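Local coordinates for protein annexin A8 (Homo sapiens, PDB 1W3W) that binds phospholipids in a calcium-dependent manner and acts as an anticoagulant, indirectly inhibiting the thromboplastin-specific complex, at residues A[19-23]-A[24-28]; A[42-45]-A[46-50]; A[69-72]-A[73-77]; A[126-129]-A[130-133]. One frame throughout, in Å; residues are numbered along the deposited sequence.

Contact 1 of 4, residues A[19-23]-A[24-28]; sequences SHFNP and DPDAE
Asn22 caps the start of helix 24-34 through an Asx turn, its side-chain carbonyl taking the amide hydrogen of Asp24 two positions on. The evidence is a 3.1 Å separation between Asn22 OD1 and Asp24 N with a nearly straight N-H...O angle of 163°. The donor stands above the plane of the Asn22 amide and misses the lone pairs. Asn22 is set for this by its first torsion: CG lies anti to the backbone N (chi1 175°), which carries the amide forward past Pro23. A second hydrogen bond is purely backbone, Ala27 N to Pro23 O at 3.1 Å, and belongs to the regular helical pattern.

Van der Waals contact adds to the cap. The nitrogen of the same amide, Asn22 ND2, lies 3.6 Å from Pro25 CD, the two side chains meeting at about a right angle. Pro25 is tolerated because the amides of a helix's first turn have no carbonyl one turn earlier in the helix to bond.

Polar contacts reach beyond the turn: Asp24 OD1 is hydrogen-bonded to Ser62 OG on helix 53-67, and the buried carboxylate of Asp26 forms a salt bridge through OD1 with Arg51 NE. That same oxygen also meets the hydrogen-bearing edge of Phe21 in the plane of the ring, with Asp26 OD1 3.4 Å from Phe21 CZ and 3.6 Å from Phe21 CE1.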
loop_
_atom_site.group_PDB
_atom_site.type_symbol
_atom_site.label_atom_id
_atom_site.label_comp_id
_atom_site.label_asym_id
_atom_site.label_seq_id
_atom_site.Cartn_x
_atom_site.Cartn_y
_atom_site.Cartn_z
ATOM N N SER A 19 0.451 25.769 8.761
ATOM C CA SER A 19 0.050 26.749 9.774
ATOM C C SER A 19 -1.080 27.642 9.258
ATOM O O SER A 19 -1.995 27.993 10.005
ATOM C CB SER A 19 1.242 27.610 10.212
ATOM O OG SER A 19 1.498 28.654 9.287
ATOM N N HIS A 20 -0.993 28.013 7.980
ATOM C CA HIS A 20 -1.999 28.848 7.321
ATOM C C HIS A 20 -1.638 29.026 5.839
ATOM O O HIS A 20 -0.514 29.452 5.519
ATOM C CB HIS A 20 -2.076 30.214 7.991
ATOM C CG HIS A 20 -3.057 31.134 7.345
ATOM N ND1 HIS A 20 -4.212 30.676 6.749
ATOM C CD2 HIS A 20 -3.052 32.478 7.182
ATOM C CE1 HIS A 20 -4.881 31.699 6.253
ATOM N NE2 HIS A 20 -4.202 32.805 6.506
ATOM N N PHE A 21 -2.576 28.740 4.935
ATOM C CA PHE A 21 -2.209 28.501 3.534
ATOM C C PHE A 21 -3.167 29.107 2.500
ATOM O O PHE A 21 -4.372 28.827 2.506
ATOM C CB PHE A 21 -2.096 26.983 3.317
ATOM C CG PHE A 21 -1.690 26.596 1.932
ATOM C CD1 PHE A 21 -0.438 26.938 1.445
ATOM C CD2 PHE A 21 -2.569 25.913 1.106
ATOM C CE1 PHE A 21 -0.069 26.581 0.156
ATOM C CE2 PHE A 21 -2.208 25.563 -0.170
ATOM C CZ PHE A 21 -0.960 25.899 -0.646
ATOM N N ASN A 22 -2.610 29.922 1.609
ATOM C CA ASN A 22 -3.331 30.456 0.449
ATOM C C ASN A 22 -2.943 29.625 -0.779
ATOM O O ASN A 22 -1.804 29.716 -1.232
ATOM C CB ASN A 22 -2.962 31.939 0.236
ATOM C CG ASN A 22 -3.582 32.546 -1.027
ATOM O OD1 ASN A 22 -4.502 31.986 -1.630
ATOM N ND2 ASN A 22 -3.083 33.728 -1.417
ATOM N N PRO A 23 -3.869 28.829 -1.322
ATOM C CA PRO A 23 -3.577 27.992 -2.503
ATOM C C PRO A 23 -3.531 28.712 -3.862
ATOM O O PRO A 23 -3.106 28.095 -4.842
ATOM C CB PRO A 23 -4.748 27.013 -2.514
ATOM C CG PRO A 23 -5.853 27.782 -1.934
ATOM C CD PRO A 23 -5.255 28.627 -0.854
ATOM N N ASP A 24 -3.987 29.962 -3.932
ATOM C CA ASP A 24 -4.181 30.647 -5.207
ATOM C C ASP A 24 -2.906 30.820 -6.031
ATOM O O ASP A 24 -2.920 30.540 -7.215
ATOM C CB ASP A 24 -4.880 32.009 -5.000
ATOM C CG ASP A 24 -6.340 31.874 -4.579
ATOM O OD1 ASP A 24 -6.916 30.758 -4.603
ATOM O OD2 ASP A 24 -7.003 32.858 -4.214
ATOM N N PRO A 25 -1.802 31.280 -5.442
ATOM C CA PRO A 25 -0.545 31.402 -6.195
ATOM C C PRO A 25 -0.041 30.085 -6.767
ATOM O O PRO A 25 0.417 30.056 -7.893
ATOM C CB PRO A 25 0.455 31.924 -5.153
ATOM C CG PRO A 25 -0.375 32.520 -4.064
ATOM C CD PRO A 25 -1.671 31.771 -4.058
ATOM N N ASP A 26 -0.129 29.006 -5.994
ATOM C CA ASP A 26 0.263 27.687 -6.490
ATOM C C ASP A 26 -0.593 27.263 -7.697
ATOM O O ASP A 26 -0.080 26.717 -8.664
ATOM C CB ASP A 26 0.153 26.645 -5.377
ATOM C CG ASP A 26 1.311 26.710 -4.386
ATOM O OD1 ASP A 26 1.134 26.258 -3.242
ATOM O OD2 ASP A 26 2.431 27.179 -4.655
ATOM N N ALA A 27 -1.891 27.503 -7.624
ATOM C CA ALA A 27 -2.785 27.202 -8.742
ATOM C C ALA A 27 -2.348 27.981 -9.967
ATOM O O ALA A 27 -2.304 27.452 -11.064
ATOM C CB ALA A 27 -4.237 27.538 -8.380
ATOM N N GLU A 28 -2.001 29.250 -9.774
ATOM C CA GLU A 28 -1.505 30.078 -10.869
ATOM C C GLU A 28 -0.178 29.589 -11.436
ATOM O O GLU A 28 0.028 29.622 -12.644
ATOM C CB GLU A 28 -1.373 31.539 -10.433
ATOM C CG GLU A 28 -1.302 32.495 -11.612
ATOM C CD GLU A 28 -1.087 33.925 -11.179
ATOM O OE1 GLU A 28 -0.098 34.178 -10.471
ATOM O OE2 GLU A 28 -1.912 34.787 -11.546
#

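Contact 2 of 4, residues A[42-45]-A[46-50]; sequences QAII and DVLTK
Thr49 binds the carbonyl of Ile45 twice. Its hydroxyl donates over the short distance of 2.7 Å from Thr49 OG1 to Ile45 O, and its amide donates from Thr49 N to the same Ile45 O at 3.1 Å. The two donors arrive from opposite faces of the carbonyl plane, and neither competes for the other's place. A chi1 of 67° sets OG1 between the backbone N and the carbonyl carbon of Thr49, which turns the hydroxyl back down the helix. OG1 is also hydrogen-bonded to Ser321 OG of helix 313-323, so this buried hydroxyl has two partners. A valine here would probably leave Ile45 O with the amide bond alone and take this partner from the Ser321 hydroxyl.

The contact lies on helix 41-48 of the first annexin repeat, an all-helical unit, and Ser321 belongs to the fourth; these bonds therefore join the two repeats. Lys50 NZ adds another, to Ser321 O.

The preceding carbonyls are met by backbone amides four residues on: Asp46 N to Gln42 O at 2.9 Å, Val47 N to Ala43 O at 3.2 Å and Leu48 N to Ile44 O at 3.0 Å. Leu48 O accepts from Arg56 NE. On the apolar side, Ile44 and Leu48 lie side by side, Ile44 CG2 touching Leu48 CD1 at 3.9 Å, while Leu48 packs against Leu30 and Ile87.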
loop_
_atom_site.group_PDB
_atom_site.type_symbol
_atom_site.label_atom_id
_atom_site.label_comp_id
_atom_site.label_asym_id
_atom_site.label_seq_id
_atom_site.Cartn_x
_atom_site.Cartn_y
_atom_site.Cartn_z
ATOM N N GLN A 42 9.158 20.991 -14.356
ATOM C CA GLN A 42 9.845 21.259 -13.111
ATOM C C GLN A 42 8.980 22.081 -12.169
ATOM O O GLN A 42 8.973 21.828 -10.972
ATOM C CB GLN A 42 11.178 21.981 -13.371
ATOM C CG GLN A 42 12.034 22.148 -12.121
ATOM C CD GLN A 42 12.411 20.819 -11.493
ATOM O OE1 GLN A 42 12.203 20.604 -10.294
ATOM N NE2 GLN A 42 12.940 19.923 -12.294
ATOM N N ALA A 43 8.248 23.060 -12.704
ATOM C CA ALA A 43 7.356 23.875 -11.896
ATOM C C ALA A 43 6.218 23.030 -11.321
ATOM O O ALA A 43 5.745 23.306 -10.232
ATOM C CB ALA A 43 6.788 25.026 -12.709
ATOM N N ILE A 44 5.788 22.008 -12.062
ATOM C CA ILE A 44 4.772 21.088 -11.572
ATOM C C ILE A 44 5.338 20.257 -10.401
ATOM O O ILE A 44 4.676 20.119 -9.385
ATOM C CB ILE A 44 4.224 20.197 -12.723
ATOM C CG1 ILE A 44 3.415 21.065 -13.704
ATOM C CG2 ILE A 44 3.348 19.083 -12.185
ATOM C CD1 ILE A 44 3.180 20.430 -15.044
ATOM N N ILE A 45 6.563 19.755 -10.549
ATOM C CA ILE A 45 7.267 19.044 -9.472
ATOM C C ILE A 45 7.409 19.934 -8.238
ATOM O O ILE A 45 7.100 19.517 -7.135
ATOM C CB ILE A 45 8.662 18.557 -9.951
ATOM C CG1 ILE A 45 8.526 17.489 -11.028
ATOM C CG2 ILE A 45 9.515 18.005 -8.771
ATOM C CD1 ILE A 45 9.850 17.154 -11.700
ATOM N N ASP A 46 7.830 21.177 -8.436
ATOM C CA ASP A 46 8.137 22.083 -7.331
ATOM C C ASP A 46 6.922 22.443 -6.510
ATOM O O ASP A 46 7.055 22.709 -5.341
ATOM C CB ASP A 46 8.788 23.372 -7.834
ATOM C CG ASP A 46 10.223 23.163 -8.285
ATOM O OD1 ASP A 46 10.767 22.048 -8.128
ATOM O OD2 ASP A 46 10.875 24.065 -8.826
ATOM N N VAL A 47 5.736 22.452 -7.113
ATOM C CA VAL A 47 4.519 22.711 -6.356
ATOM C C VAL A 47 3.975 21.409 -5.742
ATOM O O VAL A 47 3.800 21.304 -4.520
ATOM C CB VAL A 47 3.442 23.385 -7.241
ATOM C CG1 VAL A 47 2.102 23.463 -6.517
ATOM C CG2 VAL A 47 3.887 24.784 -7.670
ATOM N N LEU A 48 3.704 20.410 -6.572
ATOM C CA LEU A 48 2.928 19.270 -6.100
ATOM C C LEU A 48 3.675 18.325 -5.163
ATOM O O LEU A 48 3.038 17.741 -4.290
ATOM C CB LEU A 48 2.309 18.510 -7.270
ATOM C CG LEU A 48 1.344 19.388 -8.063
ATOM C CD1 LEU A 48 0.821 18.630 -9.253
ATOM C CD2 LEU A 48 0.198 19.886 -7.177
ATOM N N THR A 49 4.988 18.160 -5.324
ATOM C CA THR A 49 5.763 17.327 -4.378
ATOM C C THR A 49 6.215 18.042 -3.118
ATOM O O THR A 49 6.725 17.388 -2.220
ATOM C CB THR A 49 7.012 16.692 -5.020
ATOM O OG1 THR A 49 7.973 17.712 -5.352
ATOM C CG2 THR A 49 6.670 15.979 -6.310
ATOM N N LYS A 50 6.063 19.362 -3.046
ATOM C CA LYS A 50 6.434 20.120 -1.857
ATOM C C LYS A 50 5.239 20.597 -1.039
ATOM O O LYS A 50 5.427 21.257 -0.031
ATOM C CB LYS A 50 7.309 21.326 -2.240
ATOM C CG LYS A 50 8.683 20.956 -2.808
ATOM C CD LYS A 50 9.513 20.171 -1.800
ATOM C CE LYS A 50 10.887 19.752 -2.351
ATOM N NZ LYS A 50 11.329 18.462 -1.723
#

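Contact 3 of 4, residues A[69-72]-A[73-77]; sequences KDLT and ETLKS
Lys69, two residues ahead of helix 71-78, touches Thr74 in its first turn, with Lys69 CB 3.7 Å from Thr74 OG1, and the charged end of the lysine leads away. Next comes Asp70, whose carboxylate and carbonyl are both used. Asp70 OD2 accepts from Glu73 N at 3.1 Å, with an N-H...O angle of 166°, through the anti lone pair that faces away from the other oxygen. The other oxygen, OD1, is in a salt bridge with Lys64 NZ, which ties the cap to helix 53-67. This is an N-cap in the standard sense: with CG anti to its backbone N (chi1 -177°), the aspartate reaches forward to an amide of the first turn. A negative charge at this end would be expected to suit the helix dipole. An alanine in its place would probably leave Glu73 N without this acceptor and Lys64 without this counter-charge.

The carbonyl of Asp70 has two donors, Thr74 OG1 at 2.7 Å and Thr74 N at 3.0 Å, which approach from opposite faces of its plane.

Leu71 turns into the interior of the first annexin repeat. It crosses Leu75 at a slant, Leu71 CG touching Leu75 CD2 at 3.9 Å, and meets Met34, Phe63 and Met91 from three neighbouring helices. Leu71 O takes the amide of Leu75.

Thr72 repeats the backbone pattern with Lys76, and the two side chains run alongside each other: Thr72 CG2 lies 4.1 Å from Lys76 CE.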
loop_
_atom_site.group_PDB
_atom_site.type_symbol
_atom_site.label_atom_id
_atom_site.label_comp_id
_atom_site.label_asym_id
_atom_site.label_seq_id
_atom_site.Cartn_x
_atom_site.Cartn_y
_atom_site.Cartn_z
ATOM N N LYS A 69 -11.198 24.643 -15.324
ATOM C CA LYS A 69 -10.937 23.242 -15.672
ATOM C C LYS A 69 -10.518 22.487 -14.414
ATOM O O LYS A 69 -9.942 23.065 -13.502
ATOM C CB LYS A 69 -9.820 23.152 -16.720
ATOM C CG LYS A 69 -10.266 23.118 -18.194
ATOM C CD LYS A 69 -10.210 24.498 -18.842
ATOM C CE LYS A 69 -10.136 24.418 -20.378
ATOM N NZ LYS A 69 -11.018 23.339 -20.935
ATOM N N ASP A 70 -10.804 21.196 -14.378
ATOM C CA ASP A 70 -10.360 20.335 -13.293
ATOM C C ASP A 70 -8.841 20.105 -13.403
ATOM O O ASP A 70 -8.319 19.827 -14.484
ATOM C CB ASP A 70 -11.118 19.007 -13.345
ATOM C CG ASP A 70 -10.772 18.099 -12.206
ATOM O OD1 ASP A 70 -11.383 18.242 -11.126
ATOM O OD2 ASP A 70 -9.879 17.227 -12.285
ATOM N N LEU A 71 -8.138 20.241 -12.285
ATOM C CA LEU A 71 -6.682 20.153 -12.278
ATOM C C LEU A 71 -6.184 18.760 -12.644
ATOM O O LEU A 71 -5.256 18.625 -13.425
ATOM C CB LEU A 71 -6.120 20.572 -10.908
ATOM C CG LEU A 71 -4.606 20.472 -10.738
ATOM C CD1 LEU A 71 -3.855 21.202 -11.860
ATOM C CD2 LEU A 71 -4.166 21.006 -9.372
ATOM N N THR A 72 -6.792 17.740 -12.054
ATOM C CA THR A 72 -6.400 16.369 -12.283
ATOM C C THR A 72 -6.593 15.968 -13.744
ATOM O O THR A 72 -5.688 15.394 -14.349
ATOM C CB THR A 72 -7.165 15.440 -11.345
ATOM O OG1 THR A 72 -6.788 15.720 -9.991
ATOM C CG2 THR A 72 -6.758 13.986 -11.545
ATOM N N GLU A 73 -7.756 16.290 -14.306
ATOM C CA GLU A 73 -8.041 16.015 -15.721
ATOM C C GLU A 73 -7.075 16.750 -16.625
ATOM O O GLU A 73 -6.671 16.227 -17.653
ATOM C CB GLU A 73 -9.477 16.412 -16.098
ATOM C CG GLU A 73 -10.556 15.477 -15.557
ATOM C CD GLU A 73 -10.284 13.993 -15.819
ATOM O OE1 GLU A 73 -9.949 13.618 -16.973
ATOM O OE2 GLU A 73 -10.404 13.189 -14.862
ATOM N N THR A 74 -6.704 17.962 -16.228
ATOM C CA THR A 74 -5.761 18.764 -16.982
ATOM C C THR A 74 -4.371 18.129 -16.932
ATOM O O THR A 74 -3.704 18.007 -17.954
ATOM C CB THR A 74 -5.742 20.197 -16.425
ATOM O OG1 THR A 74 -7.025 20.790 -16.624
ATOM C CG2 THR A 74 -4.795 21.100 -17.196
ATOM N N LEU A 75 -3.954 17.709 -15.741
ATOM C CA LEU A 75 -2.693 16.987 -15.567
ATOM C C LEU A 75 -2.630 15.705 -16.424
ATOM O O LEU A 75 -1.600 15.409 -17.026
ATOM C CB LEU A 75 -2.503 16.614 -14.086
ATOM C CG LEU A 75 -1.612 17.437 -13.132
ATOM C CD1 LEU A 75 -1.170 18.775 -13.620
ATOM C CD2 LEU A 75 -2.254 17.518 -11.723
ATOM N N LYS A 76 -3.730 14.954 -16.466
ATOM C CA LYS A 76 -3.809 13.715 -17.255
ATOM C C LYS A 76 -3.620 13.977 -18.755
ATOM O O LYS A 76 -2.963 13.204 -19.447
ATOM C CB LYS A 76 -5.152 12.996 -17.037
ATOM C CG LYS A 76 -5.259 12.208 -15.752
ATOM C CD LYS A 76 -6.465 11.251 -15.772
ATOM C CE LYS A 76 -7.033 11.025 -14.374
ATOM N NZ LYS A 76 -7.618 9.650 -14.159
ATOM N N SER A 77 -4.187 15.074 -19.243
ATOM C CA SER A 77 -4.068 15.462 -20.641
ATOM C C SER A 77 -2.700 16.034 -21.009
ATOM O O SER A 77 -2.190 15.784 -22.096
ATOM C CB SER A 77 -5.134 16.505 -20.971
ATOM O OG SER A 77 -6.407 16.040 -20.543
#

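Contact 4 of 4, residues A[126-129]-A[130-133]; sequences NQLR and EIMK
Helix 125-139, in the second annexin repeat, carries this contact on two of its successive turns, where Gln127 and Leu128 meet Ile131 and Met132. Four backbone bonds, each from an amide N-H to the carbonyl four residues earlier, mark the alpha-helix. Ile131 N reaches Gln127 O at 2.9 Å, with the donor in the carbonyl plane, Met132 N reaches Leu128 O at 2.8 Å, and Lys133 N reaches Arg129 O at 3.2 Å; the bond from Glu130 N to Asn126 O is weak.

The side chains of the second turn fold over the carbonyls of the first. Ile131 has CG1 anti to its carbonyl carbon and beside the backbone N (chi1 -72°), which sets Ile131 CG1 3.4 Å from Gln127 O. Met132 does likewise, with Met132 CG 3.4 Å from Leu128 O, before the end of the chain leads away from residues 126-129.

Ile131 and Leu128 make the apolar face. Their ends only just meet, Leu128 CD2 lying 4.4 Å from Ile131 CD1; around them Ile131 packs on Tyr95 and on Leu102 of helix 96-107, and both residues touch Arg123.

The exposed side is electrostatic but loosely joined. Glu130 presents its carboxylate at the edge of the Arg129 guanidinium, near its plane, and the gap from Arg129 NE to Glu130 OE1 is 4.4 Å, too long for a salt bridge.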
loop_
_atom_site.group_PDB
_atom_site.type_symbol
_atom_site.label_atom_id
_atom_site.label_comp_id
_atom_site.label_asym_id
_atom_site.label_seq_id
_atom_site.Cartn_x
_atom_site.Cartn_y
_atom_site.Cartn_z
ATOM N N ASN A 126 -9.893 0.480 10.364
ATOM C CA ASN A 126 -10.526 1.782 10.180
ATOM C C ASN A 126 -10.151 2.404 8.837
ATOM O O ASN A 126 -10.964 3.035 8.201
ATOM C CB ASN A 126 -10.158 2.751 11.316
ATOM C CG ASN A 126 -10.457 2.182 12.699
ATOM O OD1 ASN A 126 -9.626 2.265 13.591
ATOM N ND2 ASN A 126 -11.632 1.597 12.873
ATOM N N GLN A 127 -8.912 2.218 8.416
ATOM C CA GLN A 127 -8.490 2.623 7.076
ATOM C C GLN A 127 -9.287 1.855 6.006
ATOM O O GLN A 127 -9.778 2.443 5.053
ATOM C CB GLN A 127 -6.990 2.401 6.901
ATOM C CG GLN A 127 -6.148 3.417 7.710
ATOM C CD GLN A 127 -4.651 3.185 7.627
ATOM O OE1 GLN A 127 -3.869 4.126 7.793
ATOM N NE2 GLN A 127 -4.247 1.968 7.383
ATOM N N LEU A 128 -9.429 0.548 6.181
ATOM C CA LEU A 128 -10.168 -0.263 5.210
ATOM C C LEU A 128 -11.633 0.162 5.131
ATOM O O LEU A 128 -12.206 0.170 4.054
ATOM C CB LEU A 128 -10.074 -1.754 5.538
ATOM C CG LEU A 128 -8.734 -2.415 5.252
ATOM C CD1 LEU A 128 -8.742 -3.855 5.774
ATOM C CD2 LEU A 128 -8.404 -2.381 3.770
ATOM N N ARG A 129 -12.225 0.549 6.261
ATOM C CA ARG A 129 -13.609 1.004 6.269
ATOM C C ARG A 129 -13.760 2.223 5.372
ATOM O O ARG A 129 -14.726 2.321 4.639
ATOM C CB ARG A 129 -14.075 1.351 7.692
ATOM C CG ARG A 129 -15.542 1.837 7.751
ATOM C CD ARG A 129 -15.858 2.892 8.821
ATOM N NE ARG A 129 -14.904 2.874 9.929
ATOM C CZ ARG A 129 -14.836 1.924 10.859
ATOM N NH1 ARG A 129 -15.681 0.897 10.855
ATOM N NH2 ARG A 129 -13.917 2.007 11.812
ATOM N N GLU A 130 -12.793 3.135 5.432
ATOM C CA GLU A 130 -12.779 4.337 4.592
ATOM C C GLU A 130 -12.544 4.000 3.134
ATOM O O GLU A 130 -13.143 4.593 2.260
ATOM C CB GLU A 130 -11.696 5.321 5.066
ATOM C CG GLU A 130 -11.944 5.909 6.443
ATOM C CD GLU A 130 -13.267 6.653 6.524
ATOM O OE1 GLU A 130 -13.996 6.461 7.521
ATOM O OE2 GLU A 130 -13.582 7.420 5.587
ATOM N N ILE A 131 -11.662 3.046 2.874
ATOM C CA ILE A 131 -11.390 2.623 1.505
ATOM C C ILE A 131 -12.642 1.967 0.890
ATOM O O ILE A 131 -12.987 2.225 -0.258
ATOM C CB ILE A 131 -10.166 1.686 1.476
ATOM C CG1 ILE A 131 -8.895 2.501 1.740
ATOM C CG2 ILE A 131 -10.072 0.976 0.141
ATOM C CD1 ILE A 131 -7.682 1.686 2.135
ATOM N N MET A 132 -13.325 1.142 1.674
ATOM C CA MET A 132 -14.560 0.491 1.228
ATOM C C MET A 132 -15.654 1.484 0.873
ATOM O O MET A 132 -16.358 1.310 -0.114
ATOM C CB MET A 132 -15.069 -0.452 2.312
ATOM C CG MET A 132 -14.350 -1.770 2.302
ATOM S SD MET A 132 -14.911 -2.843 3.623
ATOM C CE MET A 132 -15.402 -4.183 2.783
ATOM N N LYS A 133 -15.787 2.529 1.677
ATOM C CA LYS A 133 -16.774 3.571 1.424
ATOM C C LYS A 133 -16.428 4.335 0.160
ATOM O O LYS A 133 -17.298 4.604 -0.667
ATOM C CB LYS A 133 -16.854 4.527 2.620
ATOM C CG LYS A 133 -17.711 5.767 2.371
ATOM C CD LYS A 133 -18.416 6.253 3.651
ATOM C CE LYS A 133 -17.450 6.932 4.624
ATOM N NZ LYS A 133 -18.089 8.112 5.304
#

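In the fold
From the N terminus, contact 1 turns the incoming loop into helix 24-34, contact 2 follows on helix 41-48, and contact 3 starts helix 71-78. All are local and in series: none closes a long loop, nests within another or crosses it. The first three lie in the first annexin repeat, where contact 2 touches both others: Asp26 CB meets Val47 CG1 of contact 2 at 3.9 Å, and Leu48 CD1 meets Leu75 CD2 of contact 3 at 4.1 Å. Contacts 1 and 3 stay about 6 Å apart at their nearest atoms. Contact 2 also reaches helix 313-323 in the fourth repeat. Contact 4 sits in the second repeat, its nearest atoms about 17 Å from contact 3.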